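Local coordinates for hypothetical membrane spanning protein (Thermus thermophilus, PDB 2VPZ) that probably serves as the membrane-spanning, quinone-binding subunit of a polysulfide reductase, exchanging electrons between the membrane quinone pool and its partner subunits, at residues V23-A28 with L128-L133; A149-L154 with A240-A245; A156-L161 with L233-L238; G30-A35 with W118-F123; F174-L179 with L226-G231. All coordinates share one frame; numbering follows the deposited sequence.

Contact 1: V23-A28 with L128-L133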
# COMPACT_ATOMS: atom_id res chain seq x y z
N VAL C 23 23.33 15.07 -34.34
CA VAL C 23 24.63 15.69 -34.57
C VAL C 23 24.47 16.83 -35.60
O VAL C 23 25.04 17.91 -35.46
CB VAL C 23 25.71 14.66 -35.11
CG1 VAL C 23 27.00 15.40 -35.57
CG2 VAL C 23 26.03 13.60 -34.05
N LEU C 24 23.64 16.59 -36.62
CA LEU C 24 23.44 17.56 -37.70
C LEU C 24 22.73 18.88 -37.31
O LEU C 24 23.22 19.96 -37.64
CB LEU C 24 22.79 16.89 -38.93
CG LEU C 24 23.67 16.60 -40.18
CD1 LEU C 24 24.98 15.92 -39.76
CD2 LEU C 24 22.91 15.73 -41.22
N VAL C 25 21.59 18.79 -36.61
CA VAL C 25 20.87 19.99 -36.17
C VAL C 25 21.77 20.88 -35.24
O VAL C 25 21.54 22.09 -35.11
CB VAL C 25 19.50 19.62 -35.46
CG1 VAL C 25 19.75 19.06 -34.06
CG2 VAL C 25 18.57 20.84 -35.40
N GLY C 26 22.80 20.28 -34.63
CA GLY C 26 23.77 20.98 -33.80
C GLY C 26 24.59 21.92 -34.69
O GLY C 26 24.69 23.13 -34.46
N LEU C 27 25.15 21.32 -35.74
CA LEU C 27 25.90 21.97 -36.82
C LEU C 27 25.03 23.05 -37.48
O LEU C 27 25.45 24.20 -37.64
CB LEU C 27 26.27 21.00 -37.92
CG LEU C 27 27.72 20.54 -37.98
CD1 LEU C 27 27.91 19.52 -39.11
CD2 LEU C 27 28.63 21.77 -38.17
N ALA C 28 23.86 22.63 -37.92
CA ALA C 28 22.95 23.54 -38.60
C ALA C 28 22.73 24.82 -37.75
O ALA C 28 23.12 25.92 -38.19
CB ALA C 28 21.58 22.85 -38.90
N LEU C 128 19.11 25.76 -31.42
CA LEU C 128 20.26 25.31 -30.58
C LEU C 128 19.78 24.78 -29.23
O LEU C 128 20.47 24.00 -28.55
CB LEU C 128 21.24 26.47 -30.30
CG LEU C 128 22.40 26.81 -31.25
CD1 LEU C 128 22.86 28.27 -31.08
CD2 LEU C 128 23.59 25.84 -31.03
N SER C 129 18.62 25.27 -28.84
CA SER C 129 17.96 24.98 -27.58
C SER C 129 16.96 23.82 -27.54
O SER C 129 16.79 23.17 -26.51
CB SER C 129 17.21 26.25 -27.09
OG SER C 129 18.04 27.28 -26.64
N TYR C 130 16.29 23.53 -28.65
CA TYR C 130 15.27 22.49 -28.66
C TYR C 130 15.70 21.01 -28.49
O TYR C 130 14.97 20.22 -27.88
CB TYR C 130 14.30 22.68 -29.86
CG TYR C 130 14.48 21.72 -31.03
CD1 TYR C 130 13.85 20.45 -31.03
CD2 TYR C 130 15.28 22.06 -32.14
CE1 TYR C 130 14.03 19.54 -32.11
CE2 TYR C 130 15.46 21.15 -33.22
CZ TYR C 130 14.83 19.90 -33.20
OH TYR C 130 15.02 19.01 -34.24
N PRO C 131 16.89 20.61 -29.02
CA PRO C 131 17.32 19.22 -28.85
C PRO C 131 17.49 18.74 -27.37
O PRO C 131 16.97 17.69 -26.99
CB PRO C 131 18.62 19.11 -29.64
CG PRO C 131 18.50 20.17 -30.70
CD PRO C 131 17.71 21.30 -30.04
N GLY C 132 18.23 19.49 -26.56
CA GLY C 132 18.43 19.15 -25.16
C GLY C 132 17.12 19.10 -24.39
O GLY C 132 16.95 18.31 -23.44
N LEU C 133 16.17 19.94 -24.78
CA LEU C 133 14.84 19.94 -24.15
C LEU C 133 13.95 18.79 -24.71
O LEU C 133 13.04 18.34 -24.01
CB LEU C 133 14.14 21.33 -24.27
CG LEU C 133 14.71 22.55 -23.52
CD1 LEU C 133 13.82 23.79 -23.75
CD2 LEU C 133 14.82 22.27 -22.00

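Contact 2: A149-L154 with A240-A245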
# COMPACT_ATOMS: atom_id res chain seq x y z
N ALA C 149 19.96 20.01 -21.12
CA ALA C 149 19.62 21.35 -21.58
C ALA C 149 20.91 22.23 -21.58
O ALA C 149 20.91 23.33 -22.14
CB ALA C 149 18.51 21.99 -20.70
N GLY C 150 21.98 21.75 -20.94
CA GLY C 150 23.24 22.47 -20.92
C GLY C 150 24.26 21.86 -21.88
O GLY C 150 24.99 22.57 -22.61
N LEU C 151 24.32 20.53 -21.90
CA LEU C 151 25.21 19.77 -22.77
C LEU C 151 24.86 19.90 -24.27
O LEU C 151 25.76 19.98 -25.12
CB LEU C 151 25.21 18.28 -22.38
CG LEU C 151 26.01 17.93 -21.11
CD1 LEU C 151 25.91 16.42 -20.79
CD2 LEU C 151 27.48 18.35 -21.28
N PHE C 152 23.58 19.96 -24.62
CA PHE C 152 23.29 20.06 -26.03
C PHE C 152 23.62 21.43 -26.70
O PHE C 152 24.18 21.44 -27.79
CB PHE C 152 21.94 19.39 -26.36
CG PHE C 152 22.02 17.86 -26.49
CD1 PHE C 152 22.31 17.07 -25.38
CD2 PHE C 152 21.88 17.23 -27.75
CE1 PHE C 152 22.47 15.68 -25.49
CE2 PHE C 152 22.04 15.82 -27.88
CZ PHE C 152 22.33 15.05 -26.75
N PRO C 153 23.28 22.59 -26.05
CA PRO C 153 23.62 23.89 -26.64
C PRO C 153 25.18 24.13 -26.79
O PRO C 153 25.66 24.59 -27.83
CB PRO C 153 22.99 24.90 -25.69
CG PRO C 153 21.73 24.21 -25.24
CD PRO C 153 22.15 22.72 -25.11
N LEU C 154 25.95 23.82 -25.75
CA LEU C 154 27.41 23.99 -25.77
C LEU C 154 28.10 23.08 -26.79
O LEU C 154 29.12 23.44 -27.38
CB LEU C 154 28.04 23.74 -24.37
CG LEU C 154 27.92 24.87 -23.31
CD1 LEU C 154 28.04 24.28 -21.88
CD2 LEU C 154 28.98 25.97 -23.55
N ALA C 240 25.52 11.64 -29.83
CA ALA C 240 24.91 10.40 -30.29
C ALA C 240 24.83 9.33 -29.18
O ALA C 240 23.83 8.62 -29.07
CB ALA C 240 25.66 9.83 -31.54
N LEU C 241 25.87 9.24 -28.36
CA LEU C 241 25.93 8.29 -27.25
C LEU C 241 24.84 8.57 -26.17
O LEU C 241 24.23 7.63 -25.62
CB LEU C 241 27.36 8.19 -26.61
CG LEU C 241 27.74 8.17 -25.12
CD1 LEU C 241 26.54 7.86 -24.21
CD2 LEU C 241 28.89 7.17 -24.82
N LEU C 242 24.55 9.84 -25.88
CA LEU C 242 23.53 10.18 -24.89
C LEU C 242 22.13 9.91 -25.45
O LEU C 242 21.21 9.59 -24.69
CB LEU C 242 23.62 11.66 -24.43
CG LEU C 242 24.78 12.09 -23.51
CD1 LEU C 242 24.99 13.63 -23.55
CD2 LEU C 242 24.55 11.59 -22.06
N VAL C 243 21.96 10.02 -26.77
CA VAL C 243 20.67 9.79 -27.42
C VAL C 243 20.30 8.28 -27.47
O VAL C 243 19.14 7.90 -27.25
CB VAL C 243 20.63 10.41 -28.89
CG1 VAL C 243 19.42 9.88 -29.69
CG2 VAL C 243 20.59 11.96 -28.81
N LEU C 244 21.29 7.42 -27.72
CA LEU C 244 21.07 5.98 -27.77
C LEU C 244 21.02 5.34 -26.37
O LEU C 244 20.17 4.51 -26.10
CB LEU C 244 22.17 5.30 -28.64
CG LEU C 244 22.22 5.80 -30.10
CD1 LEU C 244 23.51 5.37 -30.81
CD2 LEU C 244 20.98 5.30 -30.87
N ALA C 245 21.91 5.75 -25.47
CA ALA C 245 21.96 5.19 -24.12
C ALA C 245 20.92 5.69 -23.10
O ALA C 245 20.71 5.06 -22.05
CB ALA C 245 23.38 5.37 -23.51

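Contact 3: A156-L161 with L233-L238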
# COMPACT_ATOMS: atom_id res chain seq x y z
N ALA C 156 26.73 21.94 -29.69
CA ALA C 156 26.35 22.38 -31.03
C ALA C 156 27.29 23.53 -31.47
O ALA C 156 27.55 23.72 -32.67
CB ALA C 156 24.85 22.86 -31.03
N LEU C 157 27.82 24.26 -30.48
CA LEU C 157 28.78 25.35 -30.70
C LEU C 157 30.18 24.78 -31.02
O LEU C 157 30.86 25.26 -31.93
CB LEU C 157 28.79 26.33 -29.50
CG LEU C 157 27.44 27.06 -29.27
CD1 LEU C 157 27.45 27.85 -27.94
CD2 LEU C 157 27.14 27.98 -30.48
N VAL C 158 30.62 23.76 -30.30
CA VAL C 158 31.90 23.13 -30.60
C VAL C 158 31.87 22.57 -32.08
O VAL C 158 32.88 22.63 -32.79
CB VAL C 158 32.23 22.00 -29.57
CG1 VAL C 158 33.59 21.37 -29.87
CG2 VAL C 158 32.21 22.58 -28.12
N LEU C 159 30.72 22.07 -32.54
CA LEU C 159 30.58 21.57 -33.94
C LEU C 159 30.70 22.71 -34.98
O LEU C 159 31.44 22.58 -35.95
CB LEU C 159 29.25 20.81 -34.18
CG LEU C 159 29.03 19.48 -33.44
CD1 LEU C 159 27.71 18.82 -33.87
CD2 LEU C 159 30.20 18.53 -33.70
N ALA C 160 29.96 23.80 -34.79
CA ALA C 160 30.03 24.92 -35.72
C ALA C 160 31.43 25.59 -35.80
O ALA C 160 31.96 25.82 -36.90
CB ALA C 160 28.94 25.99 -35.40
N LEU C 161 32.01 25.90 -34.64
CA LEU C 161 33.34 26.54 -34.56
C LEU C 161 34.48 25.61 -35.03
O LEU C 161 35.50 26.08 -35.58
CB LEU C 161 33.60 27.08 -33.13
CG LEU C 161 32.74 28.29 -32.64
CD1 LEU C 161 32.87 28.51 -31.12
CD2 LEU C 161 33.15 29.56 -33.42
N LEU C 233 34.79 15.38 -33.36
CA LEU C 233 34.49 14.00 -33.02
C LEU C 233 34.09 13.83 -31.54
O LEU C 233 33.24 13.01 -31.22
CB LEU C 233 35.66 13.05 -33.42
CG LEU C 233 36.31 13.28 -34.81
CD1 LEU C 233 37.52 12.34 -35.02
CD2 LEU C 233 35.27 13.09 -35.94
N ALA C 234 34.66 14.60 -30.62
CA ALA C 234 34.25 14.47 -29.21
C ALA C 234 32.81 14.97 -29.04
O ALA C 234 31.96 14.27 -28.46
CB ALA C 234 35.20 15.25 -28.23
N ALA C 235 32.52 16.16 -29.57
CA ALA C 235 31.17 16.75 -29.50
C ALA C 235 30.06 15.93 -30.20
O ALA C 235 28.90 15.94 -29.74
CB ALA C 235 31.20 18.21 -30.03
N ALA C 236 30.37 15.23 -31.30
CA ALA C 236 29.39 14.41 -32.04
C ALA C 236 29.25 13.02 -31.41
O ALA C 236 28.16 12.45 -31.34
CB ALA C 236 29.76 14.29 -33.56
N GLY C 237 30.37 12.48 -30.97
CA GLY C 237 30.32 11.20 -30.29
C GLY C 237 29.51 11.38 -29.02
O GLY C 237 28.62 10.56 -28.72
N LEU C 238 29.73 12.44 -28.26
CA LEU C 238 29.00 12.64 -27.00
C LEU C 238 27.47 12.82 -27.18
O LEU C 238 26.67 12.24 -26.43
CB LEU C 238 29.63 13.78 -26.15
CG LEU C 238 30.99 13.38 -25.50
CD1 LEU C 238 31.75 14.62 -24.97
CD2 LEU C 238 30.76 12.34 -24.38

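Contact 4: G30-A35 with W118-F123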
# COMPACT_ATOMS: atom_id res chain seq x y z
N GLY C 30 24.18 26.08 -34.89
CA GLY C 30 25.40 26.81 -34.56
C GLY C 30 26.05 27.52 -35.76
O GLY C 30 26.73 28.53 -35.58
N VAL C 31 25.88 27.02 -36.98
CA VAL C 31 26.46 27.75 -38.12
C VAL C 31 25.51 28.94 -38.45
O VAL C 31 25.97 30.01 -38.87
CB VAL C 31 26.76 26.81 -39.37
CG1 VAL C 31 26.96 27.63 -40.65
CG2 VAL C 31 28.05 25.98 -39.08
N ALA C 32 24.21 28.78 -38.21
CA ALA C 32 23.25 29.86 -38.40
C ALA C 32 23.51 30.97 -37.32
O ALA C 32 23.19 32.13 -37.54
CB ALA C 32 21.78 29.35 -38.28
N LEU C 33 24.10 30.60 -36.17
CA LEU C 33 24.43 31.60 -35.13
C LEU C 33 25.67 32.40 -35.61
O LEU C 33 25.71 33.63 -35.48
CB LEU C 33 24.70 30.96 -33.73
CG LEU C 33 25.07 31.96 -32.59
CD1 LEU C 33 23.83 32.77 -32.16
CD2 LEU C 33 25.67 31.24 -31.38
N LEU C 34 26.65 31.69 -36.17
CA LEU C 34 27.85 32.30 -36.73
C LEU C 34 27.49 33.29 -37.86
O LEU C 34 27.95 34.43 -37.86
CB LEU C 34 28.83 31.23 -37.25
CG LEU C 34 29.47 30.36 -36.16
CD1 LEU C 34 30.77 29.74 -36.69
CD2 LEU C 34 29.74 31.21 -34.89
N ALA C 35 26.66 32.87 -38.81
CA ALA C 35 26.24 33.75 -39.90
C ALA C 35 25.51 35.01 -39.35
O ALA C 35 25.70 36.12 -39.88
CB ALA C 35 25.32 33.01 -40.91
N TRP C 118 19.00 39.99 -36.74
CA TRP C 118 18.59 39.81 -35.33
C TRP C 118 17.58 38.66 -35.28
O TRP C 118 17.55 37.89 -34.31
CB TRP C 118 17.97 41.09 -34.73
CG TRP C 118 18.95 42.09 -34.19
CD1 TRP C 118 19.22 43.35 -34.69
CD2 TRP C 118 19.80 41.95 -33.03
NE1 TRP C 118 20.17 43.97 -33.92
CE2 TRP C 118 20.55 43.14 -32.89
CE3 TRP C 118 20.01 40.92 -32.09
CZ2 TRP C 118 21.49 43.35 -31.86
CZ3 TRP C 118 20.96 41.11 -31.05
CH2 TRP C 118 21.68 42.32 -30.95
N ALA C 119 16.75 38.58 -36.32
CA ALA C 119 15.77 37.49 -36.47
C ALA C 119 16.58 36.18 -36.58
O ALA C 119 16.32 35.24 -35.83
CB ALA C 119 14.90 37.67 -37.74
N LEU C 120 17.54 36.12 -37.51
CA LEU C 120 18.36 34.91 -37.66
C LEU C 120 19.00 34.63 -36.31
O LEU C 120 19.18 33.48 -35.91
CB LEU C 120 19.48 35.02 -38.74
CG LEU C 120 20.17 33.65 -39.04
CD1 LEU C 120 19.13 32.65 -39.61
CD2 LEU C 120 21.34 33.84 -40.02
N LEU C 121 19.34 35.68 -35.56
CA LEU C 121 19.92 35.41 -34.24
C LEU C 121 18.93 34.70 -33.30
O LEU C 121 19.31 33.74 -32.63
CB LEU C 121 20.44 36.67 -33.53
CG LEU C 121 21.12 36.23 -32.21
CD1 LEU C 121 22.65 36.35 -32.34
CD2 LEU C 121 20.60 37.05 -31.02
N VAL C 122 17.69 35.16 -33.24
CA VAL C 122 16.70 34.55 -32.36
C VAL C 122 16.23 33.14 -32.77
O VAL C 122 15.98 32.28 -31.91
CB VAL C 122 15.43 35.47 -32.18
CG1 VAL C 122 14.23 34.61 -31.73
CG2 VAL C 122 15.72 36.59 -31.15
N PHE C 123 16.11 32.89 -34.08
CA PHE C 123 15.68 31.57 -34.59
C PHE C 123 16.80 30.54 -34.46
O PHE C 123 16.53 29.34 -34.33
CB PHE C 123 15.20 31.65 -36.04
CG PHE C 123 14.00 32.53 -36.24
CD1 PHE C 123 13.87 33.32 -37.39
CD2 PHE C 123 13.01 32.60 -35.26
CE1 PHE C 123 12.78 34.17 -37.55
CE2 PHE C 123 11.91 33.45 -35.40
CZ PHE C 123 11.80 34.24 -36.55

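Contact 5: F174-L179 with L226-G231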
# COMPACT_ATOMS: atom_id res chain seq x y z
N PHE C 174 40.05 30.27 -30.99
CA PHE C 174 40.15 30.64 -29.55
C PHE C 174 38.74 30.34 -28.94
O PHE C 174 38.65 29.63 -27.93
CB PHE C 174 40.63 32.12 -29.34
CG PHE C 174 40.45 32.65 -27.92
CD1 PHE C 174 41.08 32.05 -26.82
CD2 PHE C 174 39.62 33.75 -27.70
CE1 PHE C 174 40.86 32.54 -25.50
CE2 PHE C 174 39.38 34.24 -26.41
CZ PHE C 174 40.00 33.64 -25.30
N PRO C 175 37.63 30.84 -29.54
CA PRO C 175 36.31 30.52 -28.96
C PRO C 175 36.09 28.96 -28.96
O PRO C 175 35.49 28.43 -28.03
CB PRO C 175 35.29 31.25 -29.85
CG PRO C 175 36.06 31.67 -31.10
CD PRO C 175 37.51 31.80 -30.65
N LEU C 176 36.61 28.26 -29.97
CA LEU C 176 36.48 26.79 -30.01
C LEU C 176 37.13 26.13 -28.77
O LEU C 176 36.59 25.17 -28.24
CB LEU C 176 37.07 26.17 -31.32
CG LEU C 176 37.27 24.63 -31.38
CD1 LEU C 176 35.91 23.89 -31.54
CD2 LEU C 176 38.22 24.24 -32.54
N ARG C 177 38.25 26.66 -28.28
CA ARG C 177 38.94 26.10 -27.09
C ARG C 177 38.25 26.43 -25.73
O ARG C 177 38.28 25.62 -24.79
CB ARG C 177 40.42 26.53 -27.06
CG ARG C 177 41.26 26.10 -28.27
CD ARG C 177 42.76 26.38 -28.08
NE ARG C 177 43.62 25.41 -28.77
CZ ARG C 177 44.58 25.69 -29.63
NH1 ARG C 177 44.84 26.96 -29.93
NH2 ARG C 177 45.29 24.72 -30.19
N VAL C 178 37.64 27.61 -25.65
CA VAL C 178 36.89 28.06 -24.47
C VAL C 178 35.61 27.19 -24.35
O VAL C 178 35.38 26.54 -23.32
CB VAL C 178 36.47 29.60 -24.60
CG1 VAL C 178 35.62 30.03 -23.39
CG2 VAL C 178 37.72 30.50 -24.72
N LEU C 179 34.80 27.16 -25.41
CA LEU C 179 33.57 26.35 -25.46
C LEU C 179 33.78 24.82 -25.39
O LEU C 179 32.89 24.09 -24.94
CB LEU C 179 32.73 26.71 -26.70
CG LEU C 179 32.19 28.15 -26.68
CD1 LEU C 179 31.41 28.45 -27.96
CD2 LEU C 179 31.32 28.37 -25.43
N LEU C 226 45.07 19.36 -35.43
CA LEU C 226 44.38 18.13 -34.88
C LEU C 226 43.19 18.68 -34.08
O LEU C 226 42.13 18.07 -33.97
CB LEU C 226 45.19 17.28 -33.87
CG LEU C 226 46.56 16.62 -34.04
CD1 LEU C 226 47.04 16.02 -32.70
CD2 LEU C 226 46.53 15.55 -35.16
N ALA C 227 43.43 19.85 -33.47
CA ALA C 227 42.46 20.55 -32.63
C ALA C 227 40.98 20.58 -33.15
O ALA C 227 40.10 20.35 -32.33
CB ALA C 227 43.00 21.95 -32.24
N PRO C 228 40.70 20.96 -34.45
CA PRO C 228 39.28 20.92 -34.87
C PRO C 228 38.69 19.49 -35.08
O PRO C 228 37.48 19.27 -34.90
CB PRO C 228 39.24 21.70 -36.18
CG PRO C 228 40.31 22.69 -36.06
CD PRO C 228 41.44 21.93 -35.28
N TRP C 229 39.51 18.54 -35.53
CA TRP C 229 39.01 17.18 -35.74
C TRP C 229 38.62 16.57 -34.40
O TRP C 229 37.50 16.11 -34.22
CB TRP C 229 40.02 16.30 -36.50
CG TRP C 229 40.08 16.66 -37.96
CD1 TRP C 229 41.09 17.34 -38.61
CD2 TRP C 229 39.04 16.47 -38.95
NE1 TRP C 229 40.73 17.58 -39.92
CE2 TRP C 229 39.48 17.06 -40.15
CE3 TRP C 229 37.77 15.87 -38.92
CZ2 TRP C 229 38.70 17.06 -41.34
CZ3 TRP C 229 36.98 15.86 -40.10
CH2 TRP C 229 37.46 16.45 -41.28
N ALA C 230 39.56 16.61 -33.46
CA ALA C 230 39.36 16.10 -32.11
C ALA C 230 38.12 16.72 -31.41
O ALA C 230 37.35 15.99 -30.77
CB ALA C 230 40.64 16.32 -31.24
N GLY C 231 37.94 18.03 -31.53
CA GLY C 231 36.81 18.74 -30.97
C GLY C 231 35.47 18.38 -31.60
O GLY C 231 34.44 18.29 -30.92

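Contact 1: V23-A28 with L128-L133
Val25 on the helix containing 23-28 faces Pro131 on the helix containing 128-133, with 8.2 Å between Val25 CA and Pro131 CA, and the second backbone is kinked here because the N atoms of Pro131 and Gly132 make no bond to the preceding turn. One forked side chain carries the first helix's share of the packing. Its chi1 of 74° sets CG1 between the backbone N and the carbonyl carbon, with CG2 anti to the N, and the two methyls spread to separate partners. CG1 of Val25 lies 3.8 Å from CG of the Pro131 ring, while CG2 of Val25 is 3.8 Å from CE2 of Tyr130 and 4.2 Å from Tyr130 OH, approaching the phenol ring obliquely. The contact lies at the centre of a transmembrane helical bundle of the polysulfide reductase (NrfD-like) family, and it borders a quinone site: Tyr130 binds menaquinone-7 and ubiquinone-1 in structures of this protein, although no quinone occupies this chain. The Tyr130 side chain leaves its helix obliquely to the contact and then swings its hydroxyl end toward the first helix. One face of its ring is backed by its own neighbour, Pro131 CG, 4.0 Å above the plane and displaced toward the rim. The hydroxyl makes a weak hydrogen bond with NE2 of His21, itself a ubiquinone-1 ligand one turn before Val25. Beyond the touching residues, Ser129 and Leu133 pack on Leu185 and Leu192 of the second subunit, another copy of this protein.

Contact 2: A149-L154 with A240-A245
Leu242 pushes its CD1 methyl into the hollow between Leu151 and Phe152, making this methyl the main bump of the contact. CD1 of Leu242 is 3.8 Å from CE1 of Phe152 and 4.0 Å from CD1 of Leu151. The two leucines meet roughly perpendicular, whereas the phenyl group and Leu242 run antiparallel alongside one another. In return, the far end of the Phe152 ring reaches the shallow groove between Leu242 and Val243, where its CZ is 4.1 Å from Val243 CG2. Both methyls meet the ring obliquely. Long side chains are needed to bridge the gap: the two helix axes approach no closer than 12.1 Å, and their directions differ by 143°, a skewed antiparallel pairing within the transmembrane bundle. Even the nearest CA atoms, those of Phe152 and Leu242, are 9.9 Å apart. Phe152 also packs on Leu135 of helix 117-136, and Val243 on Phe22 of helix 16-41. Two backbone carbonyls find donors outside the segments: Arg239 NH2 hydrogen-bonds to Phe152 O and Trp144 NE1 to Leu242 O. Between the two segments themselves there is neither a hydrogen bond nor a salt bridge, so their cohesion probably rests on dispersion forces and on the fit of methyls against an aromatic ring.

Contact 3: A156-L161 with L233-L238
Hydrogen bonds of 2.9 Å, one from Gly237 N to Leu233 O and one from Leu238 N to Ala234 O, wind the turn of helix that presents Ala235 to Val158 and Leu159. No polar bond crosses between the segments, and a single methyl does most of the meeting. Ala235 CB sits 4.0 Å from Val158 CB and 3.8 Å from Leu159 CD2, tucked against two successive residues of the other helix. Leu159 starts out obliquely to the partner helix, with CG beside its own backbone N (chi1 -66°); CD1 continues the extended chain, while the other branch, CD2, turns to the partner and also reaches the residue after Ala235, 4.1 Å from Ala236 N. The close spacing is consistent with the small alanines: the axes approach to 8.8 Å, antiparallel with 142° between their directions, and the CA atoms of Val158 and Ala235 are 6.5 Å apart. Three further helices lie against this pair within the transmembrane bundle: helix 16-41 brings Val23 against both Leu159 and Ala236, helix 175-189 covers Val158 with Leu176 and Ser183, and helix 210-217 packs on Leu233 and Leu238.

Contact 4: G30-A35 with W118-F123
Leu33 and Leu121 run alongside each other with their side chains heading in the same direction, an alignment set within an antiparallel pair of transmembrane helices whose directions differ by 156°. In both leucines CG stands opposite the backbone N (chi1 179° for Leu33 and -176° for Leu121), and the shared first torsion carries their branches together, CD1 of Leu33 lying 3.8 Å from CD1 of Leu121. The backbones draw nearest at the same place, with 6.0 Å between Leu33 CA and Leu121 CA, and the axes come within 8.6 Å. Leu120 differs in where it starts: its CB points toward the opposing helix, and its end lodges against Ala32 and Ala35, whose small side chains let it come up to the backbone. CD1 of Leu120 is 4.4 Å from Ala32 CB, and CD2 of Leu120 is 4.2 Å from Ala35 CB. Neighbouring helices close round the pair, Thr102 of helix 88-107 packing on Leu120 and Ala53 of helix 46-65 on Ala32, while Leu33 also meets Leu157 of helix 148-166. The tightest approach is not between side chains at all, but between Leu120 CD2 and the carbonyl oxygen of Ala32, at 3.5 Å.

Contact 5: F174-L179 with L226-G231
With chi1 at 168°, Leu176 carries its CG opposite the backbone N and extends its branched end toward Ala227 and Pro228, while a bend at chi3 (149°) in Arg177 turns the guanidinium group toward Ala227. These two side chains link the first turns of two transmembrane helices that run in nearly the same direction, 34° apart, at the periphery of the bundle. The spacing is wide, 11.2 Å between the axes, and the nearest CA atoms are those of Leu176 and Gly231 at 8.1 Å, so the contact consists of side chains reaching across to a helix start. CD2 of Leu176 does the touching on the apolar side. It lies 4.2 Å from Pro228 CA and 4.4 Å from Pro228 CG, and 4.3 Å from the carbonyl oxygen of Ala227. Helix 148-166 lies next to both partners, giving Leu166 to Pro228, and Leu157 and Leu161 to Leu179. At the interface with the second subunit, Phe174 packs on Phe174 of that subunit, and Val178 on Leu179 of that subunit. Arg177 combines an apolar contact with polar ones: its NE donates a hydrogen bond to Thr220 O, which holds the group in place, and NH2 forms a long, weak ion pair with Glu224 OE1. That same NH2 is the atom that meets the facing helix, 4.1 Å from Ala227 CB, with the methyl lying oblique to the guanidinium plane.

How the contacts relate
The five contacts join five helices, 16-41, 117-136, 148-166, 175-189 and 227-245, into one transmembrane bundle. Contacts 1 and 4 use the same first pair of helices, their centres about 13 Å apart, with contact 4 nested inside the loop that contact 1 closes. Contacts 2 and 3 similarly share helices 148-166 and 227-245. The centres of contacts 2 and 3 are about 10 Å apart. Contact 5 is nested within contact 3, its centre about 9 Å from that of contact 3. Contacts 1 and 4 come before the others in the chain, yet contact 1 touches both 2 and 3. The segment that carries the quinone-binding Tyr130 thus lies where the two helix pairs meet. Contact 5 lies away from that site; contacts 1, 2 and 5 all touch the second subunit.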